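Local coordinates for protein UDP-N-Acetylenolpyruvylglucosamine Reductase (Thermus caldophilus, PDB 2GQT) that reduces UDP-N-acetylenolpyruvylglucosamine to UDP-N-acetylmuramate with an FAD cofactor, probably at the expense of NADPH, in the synthesis of cell-wall peptidoglycan, at residues 186-189 with 190-193. Sequence-based numbering, arbitrary orientation.
With FAD (flavin-adenine dinucleotide), chain C.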
loop_
_atom_site.group_PDB
_atom_site.type_symbol
_atom_site.label_atom_id
_atom_site.label_comp_id
_atom_site.label_asym_id
_atom_site.label_seq_id
_atom_site.Cartn_x
_atom_site.Cartn_y
_atom_site.Cartn_z
ATOM N N ARG A 186 6.204 -11.303 -15.476
ATOM C CA ARG A 186 6.422 -10.882 -16.862
ATOM C C ARG A 186 5.653 -9.599 -17.172
ATOM O O ARG A 186 6.199 -8.672 -17.768
ATOM C CB ARG A 186 6.033 -11.993 -17.854
ATOM C CG ARG A 186 6.509 -11.729 -19.296
ATOM C CD ARG A 186 5.595 -12.374 -20.348
ATOM N NE ARG A 186 4.228 -11.878 -20.214
ATOM C CZ ARG A 186 3.780 -10.734 -20.729
ATOM N NH1 ARG A 186 4.579 -9.956 -21.460
ATOM N NH2 ARG A 186 2.524 -10.365 -20.517
ATOM N N ALA A 187 4.398 -9.542 -16.743
ATOM C CA ALA A 187 3.548 -8.385 -16.978
ATOM C C ALA A 187 4.063 -7.105 -16.310
ATOM O O ALA A 187 3.796 -6.013 -16.792
ATOM C CB ALA A 187 2.126 -8.678 -16.537
ATOM N N ARG A 188 4.815 -7.256 -15.222
ATOM C CA ARG A 188 5.358 -6.120 -14.451
ATOM C C ARG A 188 6.774 -5.707 -14.881
ATOM O O ARG A 188 7.351 -4.771 -14.303
ATOM C CB ARG A 188 5.325 -6.433 -12.943
ATOM C CG ARG A 188 3.963 -6.890 -12.390
ATOM C CD ARG A 188 3.964 -6.918 -10.860
ATOM N NE ARG A 188 4.037 -5.553 -10.362
ATOM C CZ ARG A 188 3.114 -4.928 -9.635
ATOM N NH1 ARG A 188 2.039 -5.557 -9.167
ATOM N NH2 ARG A 188 3.311 -3.660 -9.324
ATOM N N LYS A 189 7.318 -6.364 -15.908
ATOM C CA LYS A 189 8.723 -6.168 -16.314
ATOM C C LYS A 189 9.089 -4.722 -16.665
ATOM O O LYS A 189 10.233 -4.295 -16.461
ATOM C CB LYS A 189 9.079 -7.098 -17.483
ATOM C CG LYS A 189 10.554 -7.500 -17.560
ATOM C CD LYS A 189 11.357 -6.648 -18.542
ATOM C CE LYS A 189 11.083 -7.035 -19.990
ATOM N NZ LYS A 189 11.812 -6.145 -20.931
ATOM N N GLY A 190 8.124 -3.976 -17.195
ATOM C CA GLY A 190 8.358 -2.590 -17.614
ATOM C C GLY A 190 8.391 -1.547 -16.509
ATOM O O GLY A 190 8.654 -0.373 -16.767
ATOM N N GLN A 191 8.103 -1.959 -15.280
ATOM C CA GLN A 191 8.152 -1.059 -14.134
ATOM C C GLN A 191 9.613 -0.875 -13.696
ATOM O O GLN A 191 10.457 -1.727 -13.997
ATOM C CB GLN A 191 7.249 -1.598 -13.018
ATOM C CG GLN A 191 5.774 -1.612 -13.465
ATOM C CD GLN A 191 4.841 -2.413 -12.573
ATOM O OE1 GLN A 191 5.083 -2.583 -11.376
ATOM N NE2 GLN A 191 3.749 -2.899 -13.160
ATOM N N PRO A 192 9.936 0.264 -13.050
ATOM C CA PRO A 192 11.327 0.532 -12.687
ATOM C C PRO A 192 11.982 -0.621 -11.937
ATOM O O PRO A 192 11.384 -1.166 -11.011
ATOM C CB PRO A 192 11.215 1.760 -11.780
ATOM C CG PRO A 192 10.023 2.481 -12.300
ATOM C CD PRO A 192 9.053 1.386 -12.682
ATOM N N LYS A 193 13.196 -0.985 -12.351
ATOM C CA LYS A 193 14.002 -2.016 -11.679
ATOM C C LYS A 193 13.889 -1.958 -10.147
ATOM O O LYS A 193 14.314 -2.890 -9.453
ATOM C CB LYS A 193 15.463 -1.929 -12.129
ATOM C CG LYS A 193 15.708 -2.448 -13.538
ATOM C CD LYS A 193 17.191 -2.677 -13.827
ATOM C CE LYS A 193 17.937 -1.372 -14.083
ATOM N NZ LYS A 193 19.356 -1.593 -14.486
HETATM P PA FAD C . 0.410 2.630 3.150
HETATM O O1A FAD C . 1.002 3.275 1.968
HETATM O O2A FAD C . 1.173 2.549 4.416
HETATM O O5B FAD C . -0.999 3.274 3.495
HETATM C C5B FAD C . -1.960 3.462 2.449
HETATM C C4B FAD C . -3.321 3.745 3.046
HETATM O O4B FAD C . -3.757 2.577 3.771
HETATM C C3B FAD C . -3.343 4.908 4.049
HETATM O O3B FAD C . -4.629 5.525 3.970
HETATM C C2B FAD C . -3.183 4.189 5.382
HETATM O O2B FAD C . -3.718 4.943 6.469
HETATM C C1B FAD C . -4.029 2.956 5.144
HETATM N N9A FAD C . -3.715 1.794 6.001
HETATM C C8A FAD C . -2.540 1.148 6.084
HETATM N N7A FAD C . -2.663 0.136 6.947
HETATM C C5A FAD C . -3.924 0.120 7.392
HETATM C C6A FAD C . -4.642 -0.663 8.304
HETATM N N6A FAD C . -4.103 -1.708 8.946
HETATM N N1A FAD C . -5.939 -0.366 8.521
HETATM C C2A FAD C . -6.527 0.668 7.903
HETATM N N3A FAD C . -5.888 1.454 7.041
HETATM C C4A FAD C . -4.591 1.186 6.792
HETATM N N1 FAD C . -1.067 -0.865 -5.792
HETATM C C2 FAD C . -1.954 -1.665 -6.480
HETATM O O2 FAD C . -3.148 -1.610 -6.223
HETATM N N3 FAD C . -1.491 -2.513 -7.483
HETATM C C4 FAD C . -0.142 -2.599 -7.801
HETATM O O4 FAD C . 0.232 -3.371 -8.690
HETATM C C4X FAD C . 0.748 -1.794 -7.093
HETATM N N5 FAD C . 2.109 -1.840 -7.386
HETATM C C5X FAD C . 3.003 -1.076 -6.624
HETATM C C6 FAD C . 4.370 -1.181 -6.880
HETATM C C7 FAD C . 5.289 -0.448 -6.135
HETATM C C7M FAD C . 6.788 -0.589 -6.426
HETATM C C8 FAD C . 4.825 0.406 -5.128
HETATM C C8M FAD C . 5.822 1.228 -4.299
HETATM C C9 FAD C . 3.459 0.517 -4.881
HETATM C C9A FAD C . 2.533 -0.219 -5.621
HETATM N N10 FAD C . 1.153 -0.118 -5.380
HETATM C C10 FAD C . 0.279 -0.932 -6.097
HETATM C "C1'" FAD C . 0.591 0.848 -4.400
HETATM C "C2'" FAD C . 0.574 0.290 -2.968
HETATM O "O2'" FAD C . 1.492 -0.813 -2.837
HETATM C "C3'" FAD C . -0.816 -0.186 -2.543
HETATM O "O3'" FAD C . -1.732 0.917 -2.558
HETATM C "C4'" FAD C . -0.792 -0.850 -1.160
HETATM O "O4'" FAD C . -2.056 -1.467 -0.911
HETATM C "C5'" FAD C . -0.477 0.119 -0.023
HETATM O "O5'" FAD C . -0.288 -0.670 1.152
HETATM P P FAD C . 0.701 -0.154 2.295
HETATM O O1P FAD C . 0.640 -1.153 3.380
HETATM O O2P FAD C . 2.014 0.244 1.745
HETATM O O3P FAD C . -0.121 1.143 2.768
HETATM O O HOH W 1 5.233 -3.856 -17.175
#
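Arg188 and Gln191 reach out from the two ends of a type I beta turn and meet again through their side chains beside the flavin. The turn follows helix 174-187 and is closed by Gln191 N, which donates to Arg188 O over 3.1 Å. One residue earlier, a water accepts from Gly190 N and donates to Ala187 O, linking the turn to the last turn of the helix. With CG anti to the carbonyl carbon (chi1 -64°) and the chain extended beyond it, Gln191 runs over Arg188 O and brings its amide to the guanidinium edge. OE1 does the gripping: Arg188 NH2 donates to a lone pair of Gln191 OE1 in the carbonyl plane, at 2.9 Å, while Arg188 NE adds a weak bond to the same oxygen at 3.3 Å. The guanidinium and amide planes stand 74° apart, so the two groups meet steeply. A bend at chi3 (69°) turns the far end of Arg188 to the isoalloxazine, where NH1 reaches FAD O4 at 2.9 Å and NH2 reaches FAD N5, also at 2.9 Å; a weak bond from NH2 to FAD O4 joins them. Leu103 O receives a further weak bond from NH1. A leucine in place of Arg188 would probably leave FAD N5 and O4 without these donors and Gln191 OE1 without its clamp, freeing the amide to turn. Gln191 thus probably acts as a second-shell residue that helps orient the flavin-bound Arg188, and its side chain lies about 6 Å from that of Cys199, the probable proton donor. N5 is the flavin atom that carries hydride, and a cationic donor at N5 and O4 would be expected to stabilise negative charge on the reduced flavin.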